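Local coordinates for SusD-like protein BACOVA_02651 (Bacteroides ovatus, PDB 5E75) that binds polysaccharide at the cell surface and probably captures xyloglucan before it is transported into the periplasm for degradation, at residues N36-V41 / W55-F60; T270-G275 / G319-K324; N277-Y282 / K347-P352; Q290-A295 / A302-K307; G463-D466 / T471-E474. All blocks are in the same frame, centred on the assembly; numbering follows the deposited sequence.

Starting from the N terminus, contact 1 comes first and closes a short loop of thirteen residues between 36-41 and 55-60, in the N-terminal part of the fold. The other four lie further on, in the SusD family region. Contacts 2 and 3 cross: 270-275 and 277-282 follow one another, and their partners 319-324 and 347-352 come in the same order. Contact 4 (290-295 with 302-307) is nested inside both loops and joins the ends of two consecutive short helices. Contact 5 closes a beta hairpin near the C terminus, 463-466 with 471-474. Contact 3 touches contacts 1 and 2, contact 2 also packs on contact 4, and contact 4 meets contact 5 through Lys307 and Tyr465.

Contact 1. Residues N36-V41 / W55-F60; sequences NQRSIV and WNYPQF. With EDO (1,2-ethanediol), chain E.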
# COMPACT_ATOMS: atom_id res chain seq x y z
N ASN A 36 -0.20 7.27 -8.07
CA ASN A 36 -0.07 5.95 -8.68
C ASN A 36 0.88 5.93 -9.86
O ASN A 36 1.49 4.90 -10.13
CB ASN A 36 -1.44 5.40 -9.11
CG ASN A 36 -1.39 3.93 -9.41
OD1 ASN A 36 -1.38 3.10 -8.48
ND2 ASN A 36 -1.32 3.57 -10.69
N GLN A 37 1.06 7.05 -10.54
CA GLN A 37 1.80 6.99 -11.80
C GLN A 37 3.29 6.76 -11.60
O GLN A 37 3.98 6.39 -12.54
CB GLN A 37 1.57 8.25 -12.64
CG GLN A 37 2.22 9.50 -12.14
CD GLN A 37 2.30 10.57 -13.22
OE1 GLN A 37 1.53 11.53 -13.22
NE2 GLN A 37 3.23 10.40 -14.14
N ARG A 38 3.79 6.98 -10.39
CA ARG A 38 5.22 6.82 -10.16
C ARG A 38 5.57 6.56 -8.70
O ARG A 38 6.07 5.48 -8.38
CB ARG A 38 5.96 8.06 -10.66
CG ARG A 38 7.48 7.91 -10.73
CD ARG A 38 8.05 8.78 -11.86
NE ARG A 38 7.68 8.28 -13.18
CZ ARG A 38 8.36 7.37 -13.88
NH1 ARG A 38 9.47 6.83 -13.39
NH2 ARG A 38 7.92 6.99 -15.07
N SER A 39 5.30 7.54 -7.84
CA SER A 39 5.85 7.55 -6.49
C SER A 39 5.33 6.44 -5.56
O SER A 39 5.98 6.11 -4.59
CB SER A 39 5.64 8.91 -5.84
OG SER A 39 4.26 9.20 -5.70
N ILE A 40 4.16 5.90 -5.87
CA ILE A 40 3.60 4.81 -5.08
C ILE A 40 4.62 3.68 -4.92
O ILE A 40 4.71 3.07 -3.84
CB ILE A 40 2.28 4.32 -5.70
CG1 ILE A 40 1.60 3.31 -4.78
CG2 ILE A 40 2.49 3.75 -7.11
CD1 ILE A 40 0.13 3.00 -5.18
N VAL A 41 5.41 3.42 -5.96
CA VAL A 41 6.34 2.28 -5.94
C VAL A 41 7.52 2.49 -4.97
O VAL A 41 7.71 1.69 -4.07
CB VAL A 41 6.80 1.95 -7.38
CG1 VAL A 41 7.87 0.86 -7.40
CG2 VAL A 41 5.60 1.54 -8.24
N TRP A 55 19.39 1.46 -10.00
CA TRP A 55 19.21 2.57 -10.93
C TRP A 55 17.89 3.31 -10.78
O TRP A 55 17.78 4.46 -11.18
CB TRP A 55 19.40 2.10 -12.36
CG TRP A 55 20.76 1.47 -12.56
CD1 TRP A 55 21.96 2.10 -12.52
CD2 TRP A 55 21.03 0.09 -12.81
NE1 TRP A 55 22.98 1.20 -12.73
CE2 TRP A 55 22.43 -0.05 -12.91
CE3 TRP A 55 20.22 -1.04 -12.95
CZ2 TRP A 55 23.04 -1.27 -13.15
CZ3 TRP A 55 20.83 -2.26 -13.20
CH2 TRP A 55 22.23 -2.36 -13.29
N ASN A 56 16.89 2.65 -10.20
CA ASN A 56 15.58 3.27 -10.05
C ASN A 56 15.23 3.51 -8.58
O ASN A 56 14.84 2.59 -7.86
CB ASN A 56 14.51 2.43 -10.74
CG ASN A 56 14.65 2.45 -12.24
OD1 ASN A 56 14.81 1.41 -12.88
ND2 ASN A 56 14.61 3.64 -12.82
N TYR A 57 15.43 4.76 -8.18
CA TYR A 57 15.10 5.27 -6.84
C TYR A 57 15.72 4.49 -5.68
O TYR A 57 15.06 4.28 -4.66
CB TYR A 57 13.58 5.35 -6.67
CG TYR A 57 12.91 5.95 -7.87
CD1 TYR A 57 13.34 7.17 -8.40
CD2 TYR A 57 11.87 5.29 -8.51
CE1 TYR A 57 12.74 7.72 -9.52
CE2 TYR A 57 11.26 5.84 -9.63
CZ TYR A 57 11.71 7.05 -10.12
OH TYR A 57 11.12 7.60 -11.24
N PRO A 58 16.99 4.10 -5.79
CA PRO A 58 17.58 3.33 -4.68
C PRO A 58 17.64 4.14 -3.39
O PRO A 58 17.67 3.56 -2.29
CB PRO A 58 19.00 3.03 -5.18
CG PRO A 58 19.29 4.09 -6.17
CD PRO A 58 17.98 4.33 -6.87
N GLN A 59 17.66 5.46 -3.52
CA GLN A 59 17.77 6.32 -2.35
C GLN A 59 16.61 6.14 -1.38
O GLN A 59 16.76 6.40 -0.19
CB GLN A 59 17.89 7.80 -2.75
CG GLN A 59 16.73 8.36 -3.56
CD GLN A 59 16.89 8.16 -5.06
OE1 GLN A 59 17.70 7.36 -5.52
NE2 GLN A 59 16.11 8.91 -5.84
N PHE A 60 15.45 5.72 -1.87
CA PHE A 60 14.32 5.46 -0.99
C PHE A 60 14.56 4.25 -0.09
O PHE A 60 14.11 4.21 1.06
CB PHE A 60 13.01 5.33 -1.78
CG PHE A 60 12.47 6.65 -2.19
CD1 PHE A 60 12.96 7.29 -3.30
CD2 PHE A 60 11.50 7.29 -1.41
CE1 PHE A 60 12.50 8.53 -3.66
CE2 PHE A 60 11.04 8.54 -1.77
CZ PHE A 60 11.53 9.15 -2.88
C1 EDO E . 13.77 0.56 -5.24
O1 EDO E . 15.15 0.87 -5.59
C2 EDO E . 12.79 1.74 -5.36
O2 EDO E . 12.85 2.58 -4.21
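Arg38 NH1 donates to Tyr57 OH at 2.8 Å, the one hydrogen bond between residues 36-41 and 55-60. The angle at the hydrogen is 155°. The hydroxyl sits at the edge of the guanidinium, close to its plane. NH1 in turn meets the phenol at its edge, near the ring plane. The two planes stand 75° apart, so the contact is polar and edge-on, with no cation-pi stack. The aliphatic part of the arginine joins in, with Arg38 CD 3.3 Å from Tyr57 OH.

Arg38 turns its guanidinium to the tyrosine through a bend about CG-CD (chi3 -69°). Its NH2 has a further, long and weak ion pair with Asp265. Tyr57 has a left-handed helical backbone conformation, and its CB points toward the arginine segment.

A 1,2-ethanediol, probably from the crystallisation liquor, sits beside the backbone of 56-57. Its O1 donates to Asn56 O at 2.9 Å, and its O2 donates to Tyr57 O at 2.8 Å. Ser53 N is a third polar partner of the diol. Tyr57 O also accepts from Phe60 N, so one carbonyl serves both the diol and Phe60 N.

This surface contact joins two loops in the N-terminal region of the SusD-family fold. Arg38 lies near the start of helix 40-46 and Tyr57 near that of helix 58-62. Both side chains touch Asn71 on the long helix 70-95. Tyr57 also packs on Pro42 of helix 40-46, while Val41 and Pro58 rest on strand 51-52.

Contact 2. Residues T270-G275 / G319-K324; sequences TEVTGG and GGYTYK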
# COMPACT_ATOMS: atom_id res chain seq x y z
N THR A 270 9.68 -8.37 -21.89
CA THR A 270 8.55 -8.59 -22.78
C THR A 270 8.07 -10.04 -22.78
O THR A 270 6.95 -10.31 -23.22
CB THR A 270 8.90 -8.19 -24.23
OG1 THR A 270 10.03 -8.96 -24.67
CG2 THR A 270 9.22 -6.73 -24.30
N GLU A 271 8.87 -10.95 -22.25
CA GLU A 271 8.45 -12.34 -22.18
C GLU A 271 7.27 -12.56 -21.23
O GLU A 271 6.60 -13.59 -21.31
CB GLU A 271 9.63 -13.23 -21.79
CG GLU A 271 10.05 -13.15 -20.33
CD GLU A 271 11.49 -13.60 -20.09
OE1 GLU A 271 12.43 -12.95 -20.63
OE2 GLU A 271 11.71 -14.59 -19.35
N VAL A 272 7.01 -11.59 -20.34
CA VAL A 272 5.86 -11.67 -19.43
C VAL A 272 4.84 -10.55 -19.65
O VAL A 272 3.98 -10.31 -18.81
CB VAL A 272 6.29 -11.73 -17.93
CG1 VAL A 272 7.08 -13.01 -17.68
CG2 VAL A 272 7.09 -10.49 -17.52
N THR A 273 4.93 -9.88 -20.80
CA THR A 273 3.97 -8.86 -21.16
C THR A 273 3.39 -9.07 -22.56
O THR A 273 2.76 -8.17 -23.11
CB THR A 273 4.60 -7.46 -21.18
OG1 THR A 273 5.58 -7.44 -22.22
CG2 THR A 273 5.23 -7.10 -19.85
N GLY A 274 3.61 -10.25 -23.14
CA GLY A 274 3.10 -10.52 -24.48
C GLY A 274 3.71 -9.63 -25.54
O GLY A 274 3.08 -9.36 -26.58
N GLY A 275 4.92 -9.13 -25.29
CA GLY A 275 5.61 -8.28 -26.24
C GLY A 275 5.47 -6.79 -25.99
O GLY A 275 6.10 -5.98 -26.66
N GLY A 319 1.51 -22.41 -23.12
CA GLY A 319 1.45 -23.46 -22.11
C GLY A 319 1.90 -23.06 -20.71
O GLY A 319 2.30 -23.89 -19.90
N GLY A 320 1.82 -21.76 -20.44
CA GLY A 320 2.30 -21.23 -19.18
C GLY A 320 3.72 -20.73 -19.29
O GLY A 320 4.36 -20.88 -20.33
N TYR A 321 4.22 -20.13 -18.22
CA TYR A 321 5.52 -19.48 -18.19
C TYR A 321 6.37 -19.97 -17.04
O TYR A 321 5.91 -20.05 -15.89
CB TYR A 321 5.35 -17.96 -18.03
CG TYR A 321 6.65 -17.21 -17.85
CD1 TYR A 321 7.49 -16.96 -18.91
CD2 TYR A 321 7.04 -16.77 -16.60
CE1 TYR A 321 8.68 -16.29 -18.73
CE2 TYR A 321 8.21 -16.10 -16.41
CZ TYR A 321 9.04 -15.86 -17.47
OH TYR A 321 10.22 -15.19 -17.25
N THR A 322 7.63 -20.28 -17.34
CA THR A 322 8.62 -20.61 -16.33
C THR A 322 9.69 -19.53 -16.36
O THR A 322 10.28 -19.25 -17.40
CB THR A 322 9.29 -21.96 -16.63
OG1 THR A 322 8.29 -22.99 -16.62
CG2 THR A 322 10.33 -22.28 -15.59
N TYR A 323 9.97 -18.93 -15.21
CA TYR A 323 11.07 -17.98 -15.11
C TYR A 323 12.39 -18.73 -15.08
O TYR A 323 12.60 -19.59 -14.23
CB TYR A 323 10.92 -17.12 -13.85
CG TYR A 323 12.08 -16.18 -13.62
CD1 TYR A 323 12.30 -15.09 -14.45
CD2 TYR A 323 12.96 -16.37 -12.56
CE1 TYR A 323 13.38 -14.23 -14.24
CE2 TYR A 323 14.01 -15.52 -12.34
CZ TYR A 323 14.22 -14.45 -13.18
OH TYR A 323 15.29 -13.62 -12.96
N LYS A 324 13.29 -18.38 -16.00
CA LYS A 324 14.55 -19.12 -16.14
C LYS A 324 15.77 -18.26 -15.84
O LYS A 324 16.91 -18.72 -16.01
CB LYS A 324 14.64 -19.71 -17.56
CG LYS A 324 13.58 -20.76 -17.79
CD LYS A 324 13.54 -21.23 -19.23
CE LYS A 324 12.44 -22.25 -19.42
NZ LYS A 324 12.44 -22.82 -20.79
O HOH W 1 13.45 -16.23 -18.15
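The Tyr321 ring carries Val272 CG1 over one face and Glu271 OE2 at its edge, near the ring plane. Tyr321 belongs to strand 321-322, which pairs with 310-311 in a small two-stranded antiparallel sheet. The contact therefore joins that sheet to the loop after helix 263-266. The valine methyl makes a CH-pi contact: CG1 is 3.6 Å from the centroid of the Tyr321 ring and 18° off its normal. Its closest ring atoms are on the hydroxyl half, CZ and CE2.

At the edge, Tyr321 OH donates to Glu271 OE2 over a short 2.6 Å. The hydroxyl comes to the anti side of the carboxylate, 28° out of its plane. Carboxylate and ring are steeply turned against each other. Glu271 holds its CG between the backbone N and the carbonyl carbon (chi1 74°), and from there the chain runs out extended to the tyrosine. Its other oxygen, OE1, is bonded to Ser269 OG, so both oxygens have partners and the rotation of the group is restrained. OE2 has a second partner as well. A water donates to Glu271 OE2 at 2.7 Å and accepts from Lys324 N at 3.0 Å.

Contact 3. Residues N277-Y282 / K347-P352; sequences NCWSSY and KQMNSP
Asn277 and Trp279 reach across to Gln348 and Met349, the two central residues of a type II beta turn from Lys347 to Asn350. Met349 takes the positive phi that the third position of such a turn requires. The contact lies at the surface and joins the loop after helix 263-266 to the loop before strand 355-359.

The polar part is an amide-amide bond. Asn277 ND2 donates to Gln348 OE1 at 3.0 Å, with 158° at the hydrogen. The acceptor is close to the plane of the asparagine amide. The donor is somewhat tilted from the carbonyl plane of the glutamine, and the two amides are turned 40° against each other. Gln348 starts with CG opposite its backbone N (chi1 180°) and stays extended through CG, which carries OE1 across to the asparagine.

The sulfur-aromatic part is a Met-aromatic contact. Met349 SD lies 5.2 Å from the centroid of the Trp279 six-membered ring, at the edge. The methyl comes to the same edge, with Met349 CE 3.8 Å from Trp279 CH2. The methionine and indole side chains cross at about a right angle. The indole is held at its other end, where Trp279 NE1 is bonded to Asp265 OD1.

A third kind of bond joins a side-chain hydroxyl to the backbone. One serine of helix 263-266 ties the two loops together: Ser264 OG is bonded to both Asn277 O and Met349 N.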
# COMPACT_ATOMS: atom_id res chain seq x y z
N ASN A 277 6.12 -3.22 -24.45
CA ASN A 277 7.36 -2.61 -23.98
C ASN A 277 7.38 -2.44 -22.47
O ASN A 277 6.38 -2.06 -21.87
CB ASN A 277 7.56 -1.24 -24.65
CG ASN A 277 7.78 -1.35 -26.14
OD1 ASN A 277 8.40 -2.30 -26.63
ND2 ASN A 277 7.27 -0.38 -26.88
N CYS A 278 8.54 -2.72 -21.87
CA CYS A 278 8.71 -2.60 -20.42
C CYS A 278 10.20 -2.46 -20.13
O CYS A 278 11.02 -2.69 -21.03
CB CYS A 278 8.11 -3.80 -19.71
SG CYS A 278 8.81 -5.36 -20.20
N TRP A 279 10.57 -2.11 -18.90
CA TRP A 279 11.95 -1.77 -18.61
C TRP A 279 12.33 -1.87 -17.12
O TRP A 279 13.27 -1.22 -16.67
CB TRP A 279 12.24 -0.35 -19.11
CG TRP A 279 11.18 0.65 -18.72
CD1 TRP A 279 11.05 1.27 -17.51
CD2 TRP A 279 10.13 1.16 -19.55
NE1 TRP A 279 9.97 2.13 -17.53
CE2 TRP A 279 9.39 2.08 -18.77
CE3 TRP A 279 9.74 0.92 -20.87
CZ2 TRP A 279 8.27 2.77 -19.28
CZ3 TRP A 279 8.63 1.59 -21.37
CH2 TRP A 279 7.92 2.51 -20.58
N SER A 280 11.62 -2.69 -16.36
CA SER A 280 11.90 -2.75 -14.92
C SER A 280 13.24 -3.38 -14.61
O SER A 280 13.58 -4.43 -15.17
CB SER A 280 10.83 -3.56 -14.19
OG SER A 280 11.00 -3.44 -12.78
N SER A 281 13.98 -2.77 -13.69
CA SER A 281 15.16 -3.40 -13.12
C SER A 281 14.99 -3.68 -11.62
O SER A 281 15.95 -3.98 -10.91
CB SER A 281 16.40 -2.53 -13.36
OG SER A 281 16.27 -1.26 -12.78
N TYR A 282 13.76 -3.59 -11.11
CA TYR A 282 13.51 -3.97 -9.73
C TYR A 282 13.67 -5.48 -9.51
O TYR A 282 13.27 -6.30 -10.34
CB TYR A 282 12.09 -3.59 -9.29
CG TYR A 282 11.83 -2.10 -9.22
CD1 TYR A 282 12.65 -1.25 -8.50
CD2 TYR A 282 10.76 -1.56 -9.89
CE1 TYR A 282 12.39 0.11 -8.45
CE2 TYR A 282 10.49 -0.20 -9.85
CZ TYR A 282 11.31 0.62 -9.13
OH TYR A 282 11.04 1.97 -9.10
N LYS A 347 -1.16 -2.69 -22.38
CA LYS A 347 -0.39 -1.90 -23.34
C LYS A 347 0.73 -1.21 -22.60
O LYS A 347 0.80 -1.29 -21.37
CB LYS A 347 -1.28 -0.85 -24.03
CG LYS A 347 -2.22 -1.42 -25.08
CD LYS A 347 -3.01 -0.33 -25.80
CE LYS A 347 -3.68 -0.87 -27.07
NZ LYS A 347 -2.81 -0.92 -28.32
N GLN A 348 1.65 -0.59 -23.32
CA GLN A 348 2.74 0.14 -22.70
C GLN A 348 2.18 1.10 -21.66
O GLN A 348 1.24 1.85 -21.94
CB GLN A 348 3.55 0.91 -23.75
CG GLN A 348 4.70 1.71 -23.18
CD GLN A 348 5.51 2.40 -24.26
OE1 GLN A 348 6.27 1.76 -24.97
NE2 GLN A 348 5.35 3.71 -24.39
N MET A 349 2.74 1.07 -20.45
CA MET A 349 2.30 1.93 -19.37
C MET A 349 0.79 1.87 -19.18
O MET A 349 0.15 2.90 -18.93
CB MET A 349 2.79 3.37 -19.60
CG MET A 349 4.30 3.46 -19.61
SD MET A 349 4.95 5.13 -19.88
CE MET A 349 5.36 5.08 -21.62
N ASN A 350 0.21 0.68 -19.26
CA ASN A 350 -1.24 0.53 -19.12
C ASN A 350 -1.59 -0.86 -18.63
O ASN A 350 -1.66 -1.83 -19.40
CB ASN A 350 -1.94 0.82 -20.45
CG ASN A 350 -3.40 1.14 -20.27
OD1 ASN A 350 -4.00 0.77 -19.26
ND2 ASN A 350 -3.99 1.84 -21.23
N SER A 351 -1.80 -0.96 -17.32
CA SER A 351 -2.14 -2.21 -16.66
C SER A 351 -3.63 -2.25 -16.36
O SER A 351 -4.20 -1.24 -15.95
CB SER A 351 -1.41 -2.32 -15.33
OG SER A 351 -1.90 -3.43 -14.59
N PRO A 352 -4.26 -3.43 -16.51
CA PRO A 352 -5.68 -3.60 -16.20
C PRO A 352 -5.97 -3.86 -14.72
O PRO A 352 -7.13 -3.97 -14.33
CB PRO A 352 -6.05 -4.83 -17.03
CG PRO A 352 -4.84 -5.64 -17.01
CD PRO A 352 -3.68 -4.66 -17.08

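Contact 4. Residues Q290-A295 / A302-K307; sequences QQYELA and ATFFTK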
# COMPACT_ATOMS: atom_id res chain seq x y z
N GLN A 290 13.79 -13.50 2.06
CA GLN A 290 14.01 -14.35 3.23
C GLN A 290 12.82 -14.33 4.19
O GLN A 290 12.73 -15.16 5.09
CB GLN A 290 15.27 -13.92 3.98
CG GLN A 290 16.54 -14.25 3.22
CD GLN A 290 17.77 -13.60 3.82
OE1 GLN A 290 17.68 -12.61 4.56
NE2 GLN A 290 18.94 -14.13 3.48
N GLN A 291 11.91 -13.38 4.03
CA GLN A 291 10.72 -13.35 4.89
C GLN A 291 9.77 -14.50 4.59
O GLN A 291 9.04 -14.95 5.47
CB GLN A 291 9.95 -12.02 4.76
CG GLN A 291 10.75 -10.78 5.10
CD GLN A 291 11.44 -10.88 6.43
OE1 GLN A 291 12.67 -10.88 6.52
NE2 GLN A 291 10.66 -10.98 7.48
N TYR A 292 9.74 -14.97 3.35
CA TYR A 292 8.86 -16.08 3.02
C TYR A 292 9.37 -17.36 3.65
O TYR A 292 10.49 -17.80 3.40
CB TYR A 292 8.73 -16.26 1.50
CG TYR A 292 8.22 -15.02 0.80
CD1 TYR A 292 6.86 -14.72 0.77
CD2 TYR A 292 9.11 -14.14 0.19
CE1 TYR A 292 6.40 -13.56 0.15
CE2 TYR A 292 8.65 -12.98 -0.42
CZ TYR A 292 7.30 -12.70 -0.45
OH TYR A 292 6.86 -11.54 -1.06
N GLU A 293 8.52 -17.97 4.47
CA GLU A 293 8.84 -19.29 5.01
C GLU A 293 8.94 -20.27 3.86
O GLU A 293 8.36 -20.08 2.80
CB GLU A 293 7.77 -19.69 6.02
CG GLU A 293 7.79 -18.75 7.24
CD GLU A 293 6.64 -18.95 8.21
OE1 GLU A 293 6.10 -20.06 8.29
OE2 GLU A 293 6.29 -17.97 8.91
N LEU A 294 9.71 -21.34 4.06
CA LEU A 294 9.97 -22.30 3.00
C LEU A 294 8.68 -22.83 2.37
O LEU A 294 8.61 -22.97 1.15
CB LEU A 294 10.81 -23.46 3.53
CG LEU A 294 11.22 -24.54 2.53
CD1 LEU A 294 11.92 -23.98 1.31
CD2 LEU A 294 12.11 -25.53 3.27
N ALA A 295 7.66 -23.06 3.20
CA ALA A 295 6.40 -23.58 2.73
C ALA A 295 5.54 -22.53 2.02
O ALA A 295 4.59 -22.90 1.35
CB ALA A 295 5.62 -24.18 3.89
N ALA A 302 3.50 -15.47 -6.25
CA ALA A 302 2.59 -14.44 -6.72
C ALA A 302 3.17 -13.05 -6.57
O ALA A 302 2.61 -12.08 -7.09
CB ALA A 302 1.24 -14.53 -6.00
N THR A 303 4.26 -12.92 -5.83
CA THR A 303 4.87 -11.61 -5.60
C THR A 303 6.13 -11.37 -6.45
O THR A 303 6.27 -10.29 -7.05
CB THR A 303 5.15 -11.39 -4.09
OG1 THR A 303 3.95 -11.63 -3.35
CG2 THR A 303 5.59 -9.98 -3.84
N PHE A 304 7.03 -12.35 -6.48
CA PHE A 304 8.27 -12.28 -7.26
C PHE A 304 8.49 -13.55 -8.06
O PHE A 304 8.23 -14.64 -7.57
CB PHE A 304 9.49 -12.10 -6.35
CG PHE A 304 9.42 -10.88 -5.49
CD1 PHE A 304 9.61 -9.61 -6.02
CD2 PHE A 304 9.14 -11.00 -4.13
CE1 PHE A 304 9.51 -8.48 -5.22
CE2 PHE A 304 9.05 -9.89 -3.32
CZ PHE A 304 9.23 -8.61 -3.87
N PHE A 305 9.02 -13.40 -9.27
CA PHE A 305 9.54 -14.54 -10.04
C PHE A 305 10.84 -14.99 -9.37
O PHE A 305 11.65 -14.16 -9.01
CB PHE A 305 9.85 -14.11 -11.47
CG PHE A 305 8.65 -13.70 -12.28
CD1 PHE A 305 7.78 -14.66 -12.79
CD2 PHE A 305 8.40 -12.36 -12.59
CE1 PHE A 305 6.69 -14.30 -13.56
CE2 PHE A 305 7.31 -12.01 -13.36
CZ PHE A 305 6.47 -12.98 -13.85
N THR A 306 11.04 -16.30 -9.21
CA THR A 306 12.36 -16.83 -8.86
C THR A 306 12.60 -18.06 -9.72
O THR A 306 11.66 -18.63 -10.26
CB THR A 306 12.51 -17.18 -7.36
OG1 THR A 306 11.51 -18.13 -6.98
CG2 THR A 306 12.40 -15.92 -6.48
N LYS A 307 13.86 -18.44 -9.86
CA LYS A 307 14.27 -19.44 -10.85
C LYS A 307 13.45 -20.73 -10.78
O LYS A 307 13.36 -21.36 -9.73
CB LYS A 307 15.74 -19.76 -10.66
CG LYS A 307 16.32 -20.60 -11.80
CD LYS A 307 17.82 -20.73 -11.67
CE LYS A 307 18.43 -21.26 -12.95
NZ LYS A 307 19.90 -21.40 -12.82
O HOH W 2 4.36 -10.76 -0.78
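Tyr292 OH lies against Thr303 and Phe304, and a water completes the link. Tyr292 carries CG beside its backbone N (chi1 -58°), with CB directed at the other segment. The ring thus spans the gap between two chain segments whose closest CA atoms, those of Tyr292 and Thr303, are 10.5 Å apart.

Thr303 has OG1 beside its backbone N (chi1 -53°) and CG2 anti to that N. This splits the two branches between two tasks. The methyl CG2 packs 3.4 Å from Tyr292 OH, and it also lies over one face of the Phe304 ring, toward its rim. The hydroxyl OG1 is bonded to Arg299 O, one turn back in helix 297-303, and also accepts a hydrogen bond from the water at 2.7 Å. The same water is 2.6 Å from Tyr292 OH and lies at the edge of the phenol ring, near its plane. It gives the buried hydroxyl a polar partner; the closest contacts of that hydroxyl in the other segment are carbon atoms. Phe304 has CG anti to the carbonyl carbon (chi1 -58°). This brings Phe304 CE2 to 3.6 Å from Tyr292 OH, and Phe304 CD2 is 4.2 Å from Tyr292 CE2.

Val413 of helix 404-415 also touches Tyr292, and Met417 touches both Thr303 and Phe304. The arrangement is plain buried packing between two consecutive short helices of the SusD family region, with a water-bridged tyrosine.

Contact 5. Residues G463-D466 / T471-E474; sequences GKYD and TFLE
This contact is a beta hairpin, the pairing of strands 460-465 and 472-474 at one side of a three-stranded antiparallel sheet. Lys464 and Leu473 form the hydrogen-bonded pair. Lys464 N donates to Leu473 O at 2.9 Å, and Leu473 N donates to Lys464 O at 2.7 Å. The second bond is nearly straight, with 171° at the hydrogen. Beyond the strands, Asp466 N donates to Thr471 O at 2.9 Å and carries the pairing toward the turn.

Non-hydrogen-bonded pairs lie on either side, Gly463 with Glu474 and Tyr465 with Phe472. Tyr465 and Phe472 share one face of the sheet, with their side chains at about a right angle. Tyr465 CE1 comes to the edge of the Phe472 ring, near its plane, 4.1 Å from Phe472 CB. Phe472 has CG opposite its backbone N (chi1 -178°), and its ring lies back along the neighbouring strand, with CZ 3.7 Å from Gly463 N. Both aromatics also pack on Ala451 and Ile453 of strand 451-454. Lys464 and Leu473 share the other face, Lys464 CG being 4.3 Å from Leu473 CB. Leu473 CD1 also reaches Asp466.

Leu473 O has a second, weaker partner in the CA-H of Gly463, with Gly463 CA at 3.2 Å. The register probably rests mainly on backbone bonds, and the side chains add an aromatic face shared with the third strand.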
# COMPACT_ATOMS: atom_id res chain seq x y z
N GLY A 463 23.88 -15.79 -3.97
CA GLY A 463 25.29 -15.65 -4.28
C GLY A 463 25.51 -15.15 -5.69
O GLY A 463 24.85 -14.24 -6.17
N LYS A 464 26.47 -15.76 -6.39
CA LYS A 464 26.79 -15.35 -7.75
C LYS A 464 27.37 -16.52 -8.50
O LYS A 464 27.63 -17.57 -7.91
CB LYS A 464 27.80 -14.19 -7.75
CG LYS A 464 29.21 -14.58 -7.33
CD LYS A 464 30.10 -13.36 -7.22
CE LYS A 464 30.67 -12.96 -8.57
NZ LYS A 464 31.40 -11.66 -8.49
N TYR A 465 27.55 -16.36 -9.80
CA TYR A 465 28.27 -17.36 -10.58
C TYR A 465 29.74 -16.96 -10.72
O TYR A 465 30.10 -15.79 -10.61
CB TYR A 465 27.63 -17.54 -11.96
CG TYR A 465 26.32 -18.29 -11.91
CD1 TYR A 465 26.28 -19.64 -11.56
CD2 TYR A 465 25.13 -17.65 -12.20
CE1 TYR A 465 25.08 -20.32 -11.51
CE2 TYR A 465 23.94 -18.32 -12.15
CZ TYR A 465 23.91 -19.65 -11.81
OH TYR A 465 22.70 -20.31 -11.78
N ASP A 466 30.60 -17.96 -10.93
CA ASP A 466 32.01 -17.71 -11.20
C ASP A 466 32.10 -17.17 -12.62
O ASP A 466 31.07 -16.95 -13.28
CB ASP A 466 32.81 -19.02 -11.08
CG ASP A 466 34.28 -18.80 -10.72
OD1 ASP A 466 34.75 -17.65 -10.59
OD2 ASP A 466 34.99 -19.83 -10.58
N THR A 471 29.02 -22.03 -12.42
CA THR A 471 29.43 -22.49 -11.10
C THR A 471 28.98 -21.51 -10.02
O THR A 471 29.46 -20.39 -9.94
CB THR A 471 30.97 -22.66 -11.04
OG1 THR A 471 31.38 -23.62 -12.02
CG2 THR A 471 31.43 -23.13 -9.67
N PHE A 472 28.06 -21.97 -9.18
CA PHE A 472 27.44 -21.11 -8.18
C PHE A 472 28.35 -20.95 -6.95
O PHE A 472 28.88 -21.92 -6.42
CB PHE A 472 26.09 -21.69 -7.80
CG PHE A 472 25.33 -20.87 -6.80
CD1 PHE A 472 24.74 -19.67 -7.16
CD2 PHE A 472 25.18 -21.32 -5.49
CE1 PHE A 472 24.02 -18.93 -6.23
CE2 PHE A 472 24.46 -20.58 -4.57
CZ PHE A 472 23.89 -19.39 -4.93
N LEU A 473 28.52 -19.70 -6.53
CA LEU A 473 29.29 -19.35 -5.34
C LEU A 473 28.34 -18.73 -4.33
O LEU A 473 27.74 -17.69 -4.61
CB LEU A 473 30.40 -18.36 -5.69
CG LEU A 473 31.36 -18.84 -6.78
CD1 LEU A 473 32.24 -17.69 -7.25
CD2 LEU A 473 32.22 -20.01 -6.29
N GLU A 474 28.21 -19.37 -3.17
CA GLU A 474 27.16 -19.02 -2.22
C GLU A 474 27.61 -18.15 -1.05
O GLU A 474 28.67 -18.36 -0.47
CB GLU A 474 26.50 -20.30 -1.68
CG GLU A 474 25.32 -20.01 -0.74
CD GLU A 474 24.45 -21.22 -0.45
OE1 GLU A 474 24.79 -22.33 -0.91
OE2 GLU A 474 23.44 -21.06 0.26